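Local coordinates for hypothetical protein PH1952 (Pyrococcus horikoshii, PDB 1ZJJ) that binds magnesium and is probably a phosphatase of the haloacid dehalogenase superfamily, its true substrate unknown, at residues Pro20-Arg23 with Glu24-Phe28; Glu52-Lys56 with Met57-Val61; Gly104-Leu108 with Asp109-Gln113; Pro128-Tyr132 with Glu133-Tyr137. One frame throughout, in Å; residues are numbered along the deposited sequence.

Interaction 1 of 4, residues Pro20-Arg23 with Glu24-Phe28; sequences PGVR and ELIEF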
loop_
_atom_site.group_PDB
_atom_site.type_symbol
_atom_site.label_atom_id
_atom_site.label_comp_id
_atom_site.label_asym_id
_atom_site.label_seq_id
_atom_site.Cartn_x
_atom_site.Cartn_y
_atom_site.Cartn_z
ATOM N N PRO B 20 26.660 24.570 -0.081
ATOM C CA PRO B 20 27.406 25.810 0.142
ATOM C C PRO B 20 26.531 27.020 0.452
ATOM O O PRO B 20 25.454 27.168 -0.106
ATOM C CB PRO B 20 28.181 25.982 -1.167
ATOM C CG PRO B 20 28.367 24.572 -1.644
ATOM C CD PRO B 20 27.008 23.975 -1.385
ATOM N N GLY B 21 27.009 27.873 1.356
ATOM C CA GLY B 21 26.293 29.089 1.710
ATOM C C GLY B 21 25.132 29.002 2.685
ATOM O O GLY B 21 24.568 30.027 3.056
ATOM N N VAL B 22 24.762 27.804 3.124
ATOM C CA VAL B 22 23.644 27.709 4.052
ATOM C C VAL B 22 23.891 28.426 5.388
ATOM O O VAL B 22 23.007 29.114 5.898
ATOM C CB VAL B 22 23.246 26.238 4.295
ATOM C CG1 VAL B 22 22.104 26.176 5.304
ATOM C CG2 VAL B 22 22.795 25.597 2.989
ATOM N N ARG B 23 25.090 28.276 5.949
ATOM C CA ARG B 23 25.414 28.959 7.208
ATOM C C ARG B 23 25.275 30.471 7.044
ATOM O O ARG B 23 24.761 31.154 7.929
ATOM C CB ARG B 23 26.840 28.634 7.668
ATOM C CG ARG B 23 27.207 29.246 9.022
ATOM C CD ARG B 23 28.706 29.120 9.299
ATOM N NE ARG B 23 29.511 30.010 8.463
ATOM C CZ ARG B 23 29.681 31.308 8.683
ATOM N NH1 ARG B 23 29.101 31.892 9.720
ATOM N NH2 ARG B 23 30.444 32.020 7.864
ATOM N N GLU B 24 25.747 30.981 5.908
ATOM C CA GLU B 24 25.652 32.409 5.639
ATOM C C GLU B 24 24.222 32.868 5.602
ATOM O O GLU B 24 23.894 33.890 6.182
ATOM C CB GLU B 24 26.335 32.796 4.318
ATOM C CG GLU B 24 27.825 32.940 4.433
ATOM C CD GLU B 24 28.569 31.658 4.120
ATOM O OE1 GLU B 24 27.991 30.552 4.195
ATOM O OE2 GLU B 24 29.764 31.761 3.785
ATOM N N LEU B 25 23.381 32.103 4.915
ATOM C CA LEU B 25 21.967 32.420 4.822
ATOM C C LEU B 25 21.369 32.539 6.216
ATOM O O LEU B 25 20.765 33.552 6.550
ATOM C CB LEU B 25 21.224 31.329 4.053
ATOM C CG LEU B 25 19.688 31.464 4.068
ATOM C CD1 LEU B 25 19.258 32.832 3.530
ATOM C CD2 LEU B 25 19.082 30.352 3.234
ATOM N N ILE B 26 21.540 31.497 7.023
ATOM C CA ILE B 26 21.015 31.483 8.381
ATOM C C ILE B 26 21.577 32.626 9.233
ATOM O O ILE B 26 20.858 33.207 10.048
ATOM C CB ILE B 26 21.301 30.123 9.070
ATOM C CG1 ILE B 26 20.614 28.994 8.297
ATOM C CG2 ILE B 26 20.803 30.148 10.504
ATOM C CD1 ILE B 26 19.103 29.169 8.155
ATOM N N GLU B 27 22.853 32.957 9.053
ATOM C CA GLU B 27 23.438 34.057 9.815
ATOM C C GLU B 27 22.837 35.368 9.342
ATOM O O GLU B 27 22.713 36.329 10.104
ATOM C CB GLU B 27 24.963 34.107 9.654
ATOM C CG GLU B 27 25.697 33.593 10.874
ATOM C CD GLU B 27 24.986 33.979 12.159
ATOM O OE1 GLU B 27 24.848 35.192 12.436
ATOM O OE2 GLU B 27 24.551 33.060 12.886
ATOM N N PHE B 28 22.450 35.395 8.074
ATOM C CA PHE B 28 21.848 36.579 7.485
ATOM C C PHE B 28 20.416 36.809 7.981
ATOM O O PHE B 28 20.030 37.939 8.283
ATOM C CB PHE B 28 21.843 36.457 5.958
ATOM C CG PHE B 28 21.148 37.589 5.267
ATOM C CD1 PHE B 28 21.726 38.854 5.211
ATOM C CD2 PHE B 28 19.906 37.395 4.683
ATOM C CE1 PHE B 28 21.070 39.906 4.583
ATOM C CE2 PHE B 28 19.241 38.441 4.049
ATOM C CZ PHE B 28 19.823 39.700 3.999
HETATM O O HOH W 1 29.062 27.946 4.077
#
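Glu-24 folds back over Gly-21 at the start of helix 22-31, and the two residues illustrate how a helix can open without a side-chain cap. Gly-21, at the N-cap position, has no side chain to offer; its phi is positive, 80°. The first turn relies on backbone bonds: Leu-25 N gives a 3.0 Å bond to Gly-21 O, and Ile-26 N reaches Val-22 O almost in line, with an angle of 176° at the hydrogen. A third bond, from Glu-27 N to Arg-23 O, continues the ladder.

The tight side carries Val-22, Leu-25 and Ile-26, all buried. Val-22 CG1 lies 4.4 Å from Ile-26 CG1, one turn on. Outward, Val-22 packs on the loop at Ile-59, Leu-25 on Leu-256 and Ile-257 of helix 256-261, and Ile-26 on Phe-36 and Phe-38 of strand 36-40.

The solvent side is looser. A bend at chi2 (92°) carries the Glu-24 carboxylate back along the helix, bringing OE1 within 3.3 Å of Gly-21 CA. A water gives a 2.8 Å hydrogen bond to Glu-24 OE1 and accepts a weak one from Gly-21 N, so it links acid and N-cap indirectly. Arg-23 NH2 stays 4.1 Å from Glu-24 OE2, which sits well out of the guanidinium plane; the charges probably attract, but no N-H is aimed at the oxygen. Glu-27 meets Arg-23 NH1 through CG, its carboxylate lying farther off.

This is the N-terminal turn of a helix packed against the parallel sheet, consistent with the Rossmann-like core of the HAD fold.

Interaction 2 of 4, residues Glu52-Lys56 with Met57-Val61; sequences EKLLK and MGIDV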
loop_
_atom_site.group_PDB
_atom_site.type_symbol
_atom_site.label_atom_id
_atom_site.label_comp_id
_atom_site.label_asym_id
_atom_site.label_seq_id
_atom_site.Cartn_x
_atom_site.Cartn_y
_atom_site.Cartn_z
ATOM N N GLU B 52 21.114 17.759 15.511
ATOM C CA GLU B 52 22.436 17.143 15.424
ATOM C C GLU B 52 22.845 16.931 13.964
ATOM O O GLU B 52 23.978 17.229 13.577
ATOM C CB GLU B 52 22.465 15.809 16.184
ATOM C CG GLU B 52 22.129 15.928 17.675
ATOM C CD GLU B 52 22.985 16.963 18.402
ATOM O OE1 GLU B 52 24.213 16.763 18.503
ATOM O OE2 GLU B 52 22.427 17.980 18.869
ATOM N N LYS B 53 21.927 16.422 13.147
ATOM C CA LYS B 53 22.232 16.201 11.735
ATOM C C LYS B 53 22.627 17.528 11.083
ATOM O O LYS B 53 23.596 17.597 10.321
ATOM C CB LYS B 53 21.011 15.601 11.021
ATOM C CG LYS B 53 21.012 15.722 9.492
ATOM C CD LYS B 53 22.112 14.912 8.811
ATOM C CE LYS B 53 22.037 15.073 7.291
ATOM N NZ LYS B 53 23.016 14.207 6.570
ATOM N N LEU B 54 21.874 18.578 11.387
ATOM C CA LEU B 54 22.154 19.890 10.826
ATOM C C LEU B 54 23.539 20.368 11.244
ATOM O O LEU B 54 24.298 20.898 10.424
ATOM C CB LEU B 54 21.081 20.887 11.257
ATOM C CG LEU B 54 19.755 20.746 10.500
ATOM C CD1 LEU B 54 18.722 21.677 11.084
ATOM C CD2 LEU B 54 19.967 21.061 9.024
ATOM N N LEU B 55 23.869 20.178 12.519
ATOM C CA LEU B 55 25.185 20.570 13.010
ATOM C C LEU B 55 26.256 19.926 12.144
ATOM O O LEU B 55 27.229 20.581 11.758
ATOM C CB LEU B 55 25.370 20.139 14.465
ATOM C CG LEU B 55 24.778 21.081 15.517
ATOM C CD1 LEU B 55 24.854 20.451 16.895
ATOM C CD2 LEU B 55 25.537 22.400 15.489
ATOM N N LYS B 56 26.065 18.643 11.837
ATOM C CA LYS B 56 27.005 17.885 11.008
ATOM C C LYS B 56 27.119 18.451 9.606
ATOM O O LYS B 56 28.122 18.258 8.928
ATOM C CB LYS B 56 26.590 16.410 10.909
ATOM C CG LYS B 56 27.172 15.503 11.991
ATOM C CD LYS B 56 26.126 15.111 13.032
ATOM C CE LYS B 56 26.327 13.679 13.555
ATOM N NZ LYS B 56 27.503 13.406 14.454
ATOM N N MET B 57 26.079 19.143 9.172
ATOM C CA MET B 57 26.086 19.742 7.853
ATOM C C MET B 57 26.523 21.205 7.904
ATOM O O MET B 57 26.319 21.957 6.946
ATOM C CB MET B 57 24.693 19.626 7.224
ATOM C CG MET B 57 24.113 18.225 7.321
ATOM S SD MET B 57 25.280 16.956 6.794
ATOM C CE MET B 57 25.377 17.344 5.022
ATOM N N GLY B 58 27.097 21.601 9.040
ATOM C CA GLY B 58 27.596 22.960 9.207
ATOM C C GLY B 58 26.568 23.995 9.609
ATOM O O GLY B 58 26.782 25.198 9.495
ATOM N N ILE B 59 25.451 23.511 10.126
ATOM C CA ILE B 59 24.344 24.367 10.521
ATOM C C ILE B 59 23.959 24.282 11.999
ATOM O O ILE B 59 23.679 23.202 12.511
ATOM C CB ILE B 59 23.115 24.016 9.688
ATOM C CG1 ILE B 59 23.479 24.150 8.206
ATOM C CG2 ILE B 59 21.968 24.948 10.040
ATOM C CD1 ILE B 59 23.012 23.005 7.304
ATOM N N ASP B 60 23.897 25.436 12.661
ATOM C CA ASP B 60 23.534 25.477 14.076
ATOM C C ASP B 60 22.220 26.220 14.304
ATOM O O ASP B 60 22.146 27.434 14.128
ATOM C CB ASP B 60 24.645 26.146 14.888
ATOM C CG ASP B 60 24.472 25.958 16.384
ATOM O OD1 ASP B 60 23.324 25.776 16.852
ATOM O OD2 ASP B 60 25.494 25.999 17.096
ATOM N N VAL B 61 21.184 25.483 14.693
ATOM C CA VAL B 61 19.881 26.071 14.975
ATOM C C VAL B 61 19.249 25.303 16.125
ATOM O O VAL B 61 19.572 24.135 16.361
ATOM C CB VAL B 61 18.923 25.987 13.760
ATOM C CG1 VAL B 61 19.525 26.725 12.560
ATOM C CG2 VAL B 61 18.632 24.525 13.423
#
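Leu-54 O receives two backbone donors, Met-57 N at 2.8 Å and Ile-59 N at 2.9 Å, which approach from opposite faces of its carbonyl plane. Beside it, Leu-55 O takes Gly-58 N from above its own plane. Side chains follow the same turn. Leu-54 splits its two methyls between neighbours, CD2 meeting Ile-59 CD1 at 4.0 Å and CD1 meeting Val-61 CG2 at 3.7 Å. Met-57 CG stands beside its own backbone N (chi1 -49°), and the bend at chi2 turns SD toward the end of Lys-53, whose NZ is 3.6 Å from the sulfur.

The pair Ile-59 N to Leu-54 O and Gly-58 N to Leu-55 O defines a Schellman motif closing helix 47-56, with Gly-58 as its C-prime residue at a phi of 83°. Beyond the turn, Leu-55 CD2 lies alongside Asp-60, 3.8 Å from its CG.

Outer residues fix the ends of these chains. Lys-53 NZ, only grazed by the sulfur, is hydrogen-bonded to Gly-15 O, and the lysine makes a cation-pi contact with Tyr-13, which also touches Met-57 and Leu-54. Asp-60 OD1 forms a salt bridge with Arg-51, whose NH1 also binds Val-61 O, while Phe-38 of strand 36-40 backs both Leu-54 and Val-61.

Interaction 3 of 4, residues Gly104-Leu108 with Asp109-Gln113; sequences GIVTL and DEARQ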
loop_
_atom_site.group_PDB
_atom_site.type_symbol
_atom_site.label_atom_id
_atom_site.label_comp_id
_atom_site.label_asym_id
_atom_site.label_seq_id
_atom_site.Cartn_x
_atom_site.Cartn_y
_atom_site.Cartn_z
ATOM N N GLY B 104 -1.021 6.888 26.233
ATOM C CA GLY B 104 -0.834 5.460 26.387
ATOM C C GLY B 104 -0.716 4.771 25.041
ATOM O O GLY B 104 -1.582 4.920 24.170
ATOM N N ILE B 105 0.357 4.007 24.872
ATOM C CA ILE B 105 0.601 3.288 23.625
ATOM C C ILE B 105 0.397 1.788 23.763
ATOM O O ILE B 105 0.902 1.173 24.696
ATOM C CB ILE B 105 2.044 3.512 23.124
ATOM C CG1 ILE B 105 2.237 4.977 22.729
ATOM C CG2 ILE B 105 2.346 2.577 21.949
ATOM C CD1 ILE B 105 3.658 5.317 22.329
ATOM N N VAL B 106 -0.356 1.207 22.838
ATOM C CA VAL B 106 -0.578 -0.234 22.833
ATOM C C VAL B 106 0.577 -0.826 22.025
ATOM O O VAL B 106 0.722 -0.536 20.833
ATOM C CB VAL B 106 -1.914 -0.608 22.146
ATOM C CG1 VAL B 106 -2.053 -2.131 22.066
ATOM C CG2 VAL B 106 -3.083 -0.014 22.920
ATOM N N THR B 107 1.405 -1.640 22.674
ATOM C CA THR B 107 2.551 -2.249 22.004
ATOM C C THR B 107 2.129 -3.421 21.128
ATOM O O THR B 107 0.994 -3.892 21.207
ATOM C CB THR B 107 3.576 -2.779 23.013
ATOM O OG1 THR B 107 3.021 -3.912 23.692
ATOM C CG2 THR B 107 3.937 -1.699 24.025
ATOM N N LEU B 108 3.051 -3.888 20.292
ATOM C CA LEU B 108 2.770 -5.021 19.417
ATOM C C LEU B 108 2.407 -6.239 20.247
ATOM O O LEU B 108 1.506 -6.996 19.893
ATOM C CB LEU B 108 3.990 -5.362 18.559
ATOM C CG LEU B 108 3.854 -5.189 17.045
ATOM C CD1 LEU B 108 5.118 -5.706 16.372
ATOM C CD2 LEU B 108 2.636 -5.945 16.532
ATOM N N ASP B 109 3.115 -6.427 21.354
ATOM C CA ASP B 109 2.861 -7.579 22.210
ATOM C C ASP B 109 1.472 -7.528 22.829
ATOM O O ASP B 109 0.762 -8.537 22.858
ATOM C CB ASP B 109 3.913 -7.673 23.311
ATOM C CG ASP B 109 4.329 -9.101 23.580
ATOM O OD1 ASP B 109 4.922 -9.717 22.668
ATOM O OD2 ASP B 109 4.058 -9.610 24.688
ATOM N N GLU B 110 1.091 -6.358 23.335
ATOM C CA GLU B 110 -0.227 -6.196 23.930
ATOM C C GLU B 110 -1.261 -6.423 22.827
ATOM O O GLU B 110 -2.308 -7.021 23.062
ATOM C CB GLU B 110 -0.360 -4.795 24.537
ATOM C CG GLU B 110 0.677 -4.524 25.619
ATOM C CD GLU B 110 0.603 -3.115 26.176
ATOM O OE1 GLU B 110 0.511 -2.158 25.378
ATOM O OE2 GLU B 110 0.653 -2.968 27.415
ATOM N N ALA B 111 -0.942 -5.966 21.617
ATOM C CA ALA B 111 -1.832 -6.136 20.471
ATOM C C ALA B 111 -2.047 -7.624 20.192
ATOM O O ALA B 111 -3.166 -8.058 19.905
ATOM C CB ALA B 111 -1.241 -5.454 19.232
ATOM N N ARG B 112 -0.970 -8.401 20.270
ATOM C CA ARG B 112 -1.056 -9.846 20.035
ATOM C C ARG B 112 -1.996 -10.506 21.036
ATOM O O ARG B 112 -2.583 -11.552 20.753
ATOM C CB ARG B 112 0.320 -10.497 20.160
ATOM C CG ARG B 112 1.313 -10.065 19.112
ATOM C CD ARG B 112 2.699 -10.566 19.448
ATOM N NE ARG B 112 3.689 -9.988 18.551
ATOM C CZ ARG B 112 4.977 -9.860 18.843
ATOM N NH1 ARG B 112 5.439 -10.276 20.015
ATOM N NH2 ARG B 112 5.800 -9.296 17.968
ATOM N N GLN B 113 -2.119 -9.898 22.210
ATOM C CA GLN B 113 -2.985 -10.415 23.262
ATOM C C GLN B 113 -4.419 -9.931 23.068
ATOM O O GLN B 113 -5.306 -10.254 23.858
ATOM C CB GLN B 113 -2.449 -9.976 24.624
ATOM C CG GLN B 113 -1.044 -10.500 24.904
ATOM C CD GLN B 113 -0.362 -9.797 26.068
ATOM O OE1 GLN B 113 -0.948 -8.916 26.700
ATOM N NE2 GLN B 113 0.876 -10.186 26.360
#
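Val-106 meets the helix that follows it through CG1, which packs 4.0 Å from Glu-110 CB and lies near the methyl of Ala-111. Next comes Thr-107, the N-cap of helix 108-115, bonded in both directions. Its OG1, set between backbone N and carbonyl carbon at chi1 69°, accepts from Glu-110 N at 3.1 Å and 168°. In return Glu-110, its CG beside its own backbone N and the chain extended beyond, reaches Thr-107 N with OE1 at 2.9 Å, the oxygen being met on its anti side, 21° out of plane. This reciprocal pair is a capping box, satisfying N-H groups at the helix start. Replacing Glu-110 by an alanine would probably leave Thr-107 N without its carboxylate partner and let the cap residue shift more freely. Leu-108 lends its CB to one face of the Arg-112 guanidinium and its CD1 to NH2, 4.0 Å away. Arg-112 NH1 is held by a 2.8 Å salt bridge to Asp-109 OD1, while NE forms one with Glu-133 OE2. Leu-108, Ala-111 and Arg-112 all lie on Tyr-137 of helix 132-143, while Ile-105 leans on helix 92-101, and backbone bonds tie Gly-104 and Val-106 to Ile-86 of strand 86-89.

Interaction 4 of 4, residues Pro128-Tyr132 with Glu133-Tyr137; sequences PDLTY and EKLKY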
loop_
_atom_site.group_PDB
_atom_site.type_symbol
_atom_site.label_atom_id
_atom_site.label_comp_id
_atom_site.label_asym_id
_atom_site.label_seq_id
_atom_site.Cartn_x
_atom_site.Cartn_y
_atom_site.Cartn_z
ATOM N N PRO B 128 10.697 1.597 8.742
ATOM C CA PRO B 128 11.707 0.793 8.050
ATOM C C PRO B 128 11.657 -0.670 8.464
ATOM O O PRO B 128 12.217 -1.533 7.793
ATOM C CB PRO B 128 13.018 1.460 8.464
ATOM C CG PRO B 128 12.609 2.873 8.732
ATOM C CD PRO B 128 11.337 2.677 9.505
ATOM N N ASP B 129 10.993 -0.936 9.585
ATOM C CA ASP B 129 10.868 -2.293 10.093
ATOM C C ASP B 129 9.423 -2.763 10.015
ATOM O O ASP B 129 8.974 -3.539 10.856
ATOM C CB ASP B 129 11.354 -2.369 11.546
ATOM C CG ASP B 129 12.773 -1.856 11.715
ATOM O OD1 ASP B 129 13.659 -2.253 10.925
ATOM O OD2 ASP B 129 13.002 -1.061 12.649
ATOM N N LEU B 130 8.703 -2.284 9.002
ATOM C CA LEU B 130 7.306 -2.658 8.806
ATOM C C LEU B 130 7.161 -4.167 8.618
ATOM O O LEU B 130 8.025 -4.821 8.033
ATOM C CB LEU B 130 6.720 -1.949 7.572
ATOM C CG LEU B 130 5.235 -2.224 7.290
ATOM C CD1 LEU B 130 4.398 -1.586 8.391
ATOM C CD2 LEU B 130 4.826 -1.666 5.926
ATOM N N THR B 131 6.061 -4.711 9.122
ATOM C CA THR B 131 5.783 -6.129 8.980
ATOM C C THR B 131 4.316 -6.253 8.646
ATOM O O THR B 131 3.548 -5.314 8.860
ATOM C CB THR B 131 6.035 -6.924 10.289
ATOM O OG1 THR B 131 5.203 -6.401 11.328
ATOM C CG2 THR B 131 7.493 -6.842 10.704
ATOM N N TYR B 132 3.927 -7.403 8.111
ATOM C CA TYR B 132 2.526 -7.635 7.791
ATOM C C TYR B 132 1.729 -7.571 9.091
ATOM O O TYR B 132 0.618 -7.039 9.132
ATOM C CB TYR B 132 2.321 -9.020 7.189
ATOM C CG TYR B 132 0.867 -9.313 6.896
ATOM C CD1 TYR B 132 0.256 -8.817 5.746
ATOM C CD2 TYR B 132 0.095 -10.072 7.773
ATOM C CE1 TYR B 132 -1.083 -9.069 5.474
ATOM C CE2 TYR B 132 -1.249 -10.331 7.513
ATOM C CZ TYR B 132 -1.829 -9.828 6.365
ATOM O OH TYR B 132 -3.156 -10.061 6.106
ATOM N N GLU B 133 2.303 -8.139 10.147
ATOM C CA GLU B 133 1.646 -8.169 11.451
ATOM C C GLU B 133 1.215 -6.767 11.885
ATOM O O GLU B 133 0.102 -6.575 12.383
ATOM C CB GLU B 133 2.579 -8.797 12.493
ATOM C CG GLU B 133 2.019 -8.797 13.906
ATOM C CD GLU B 133 2.877 -9.571 14.889
ATOM O OE1 GLU B 133 4.116 -9.426 14.858
ATOM O OE2 GLU B 133 2.305 -10.315 15.709
ATOM N N LYS B 134 2.091 -5.785 11.696
ATOM C CA LYS B 134 1.747 -4.415 12.061
ATOM C C LYS B 134 0.560 -3.925 11.230
ATOM O O LYS B 134 -0.370 -3.321 11.764
ATOM C CB LYS B 134 2.948 -3.490 11.868
ATOM C CG LYS B 134 4.081 -3.736 12.849
ATOM C CD LYS B 134 5.145 -2.661 12.736
ATOM C CE LYS B 134 6.325 -2.952 13.644
ATOM N NZ LYS B 134 7.337 -1.859 13.573
ATOM N N LEU B 135 0.590 -4.179 9.921
ATOM C CA LEU B 135 -0.513 -3.773 9.051
ATOM C C LEU B 135 -1.820 -4.427 9.496
ATOM O O LEU B 135 -2.892 -3.822 9.422
ATOM C CB LEU B 135 -0.232 -4.178 7.599
ATOM C CG LEU B 135 0.923 -3.458 6.907
ATOM C CD1 LEU B 135 1.116 -4.034 5.511
ATOM C CD2 LEU B 135 0.620 -1.961 6.842
ATOM N N LYS B 136 -1.718 -5.671 9.949
ATOM C CA LYS B 136 -2.879 -6.422 10.403
ATOM C C LYS B 136 -3.572 -5.746 11.591
ATOM O O LYS B 136 -4.755 -5.423 11.523
ATOM C CB LYS B 136 -2.457 -7.843 10.784
ATOM C CG LYS B 136 -3.600 -8.719 11.289
ATOM C CD LYS B 136 -3.095 -10.061 11.808
ATOM C CE LYS B 136 -2.177 -9.907 13.017
ATOM N NZ LYS B 136 -1.784 -11.234 13.581
ATOM N N TYR B 137 -2.840 -5.531 12.679
ATOM C CA TYR B 137 -3.435 -4.896 13.850
ATOM C C TYR B 137 -3.903 -3.474 13.573
ATOM O O TYR B 137 -4.928 -3.041 14.100
ATOM C CB TYR B 137 -2.457 -4.930 15.026
ATOM C CG TYR B 137 -2.320 -6.323 15.586
ATOM C CD1 TYR B 137 -3.441 -7.008 16.044
ATOM C CD2 TYR B 137 -1.094 -6.985 15.588
ATOM C CE1 TYR B 137 -3.351 -8.327 16.484
ATOM C CE2 TYR B 137 -0.989 -8.311 16.028
ATOM C CZ TYR B 137 -2.126 -8.971 16.472
ATOM O OH TYR B 137 -2.055 -10.277 16.904
HETATM O O HOH W 2 6.062 -7.858 13.419
#
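Thr-131 and Lys-134 cross at a slant, the hydroxyl of the one set against the aliphatic stem of the other. Because OG1 sits between backbone N and carbonyl carbon (chi1 59°), it faces the first turn of the helix: Lys-134 N gives it a 3.2 Å bond, the N-cap bond, and Lys-134 CG lies 3.3 Å off. The lysine runs on fully extended, carrying NZ past Asp-129 O to a salt bridge with Asp-127. The same hydroxyl is hydrogen-bonded to a water at 2.7 Å, which donates to Glu-133 OE1. A valine in place of Thr-131 would probably leave Lys-134 N with just its weak bond to O of the cap residue, and the water without one of its holders.

Leu-130 and Leu-135 meet at about a right angle, CD1 of the first 4.1 Å from CD2 of the second. Tyr-132 holds its CG anti to the backbone N (chi1 178°), and its ring slants past Lys-136 CB, 4.3 Å from CE2. Its hydroxyl is hydrogen-bonded to Pro-165 O of the second subunit, so the helix start also serves the dimer contact. Lys-136 CE lies 3.5 Å above one face of the Tyr-137 ring, toward its rim.

The loop and the start of helix 132-143 lie among their neighbours: Leu-130 and Lys-134 on Ile-89 of strand 86-89, Leu-135 on Leu-174 of helix 167-178, and Glu-133 and Tyr-137 against helix 108-115.

In the fold
All four contacts are partly buried helix ends, apolar on their inner sides and mostly charged on their outer ones, but they divide into two distant pairs. Interactions 1 and 2, with centres 12 Å apart, belong to the magnesium-binding part of the chain; Val-22 packs on Ile-59, so a helix start and a helix finish share apolar cover beside strand 36-40. Interactions 3 and 4, centres 13 Å apart, flank the smaller parallel sheet and are joined more polarly, by the Arg-112 to Glu-133 salt bridge as well as by Tyr-137. Three ends are N-terminal: backbone bonds serve at 20-28, helped weakly by a water, a capping box at 104-113, a threonine cap at 128-137. Interaction 4 alone reaches the second subunit.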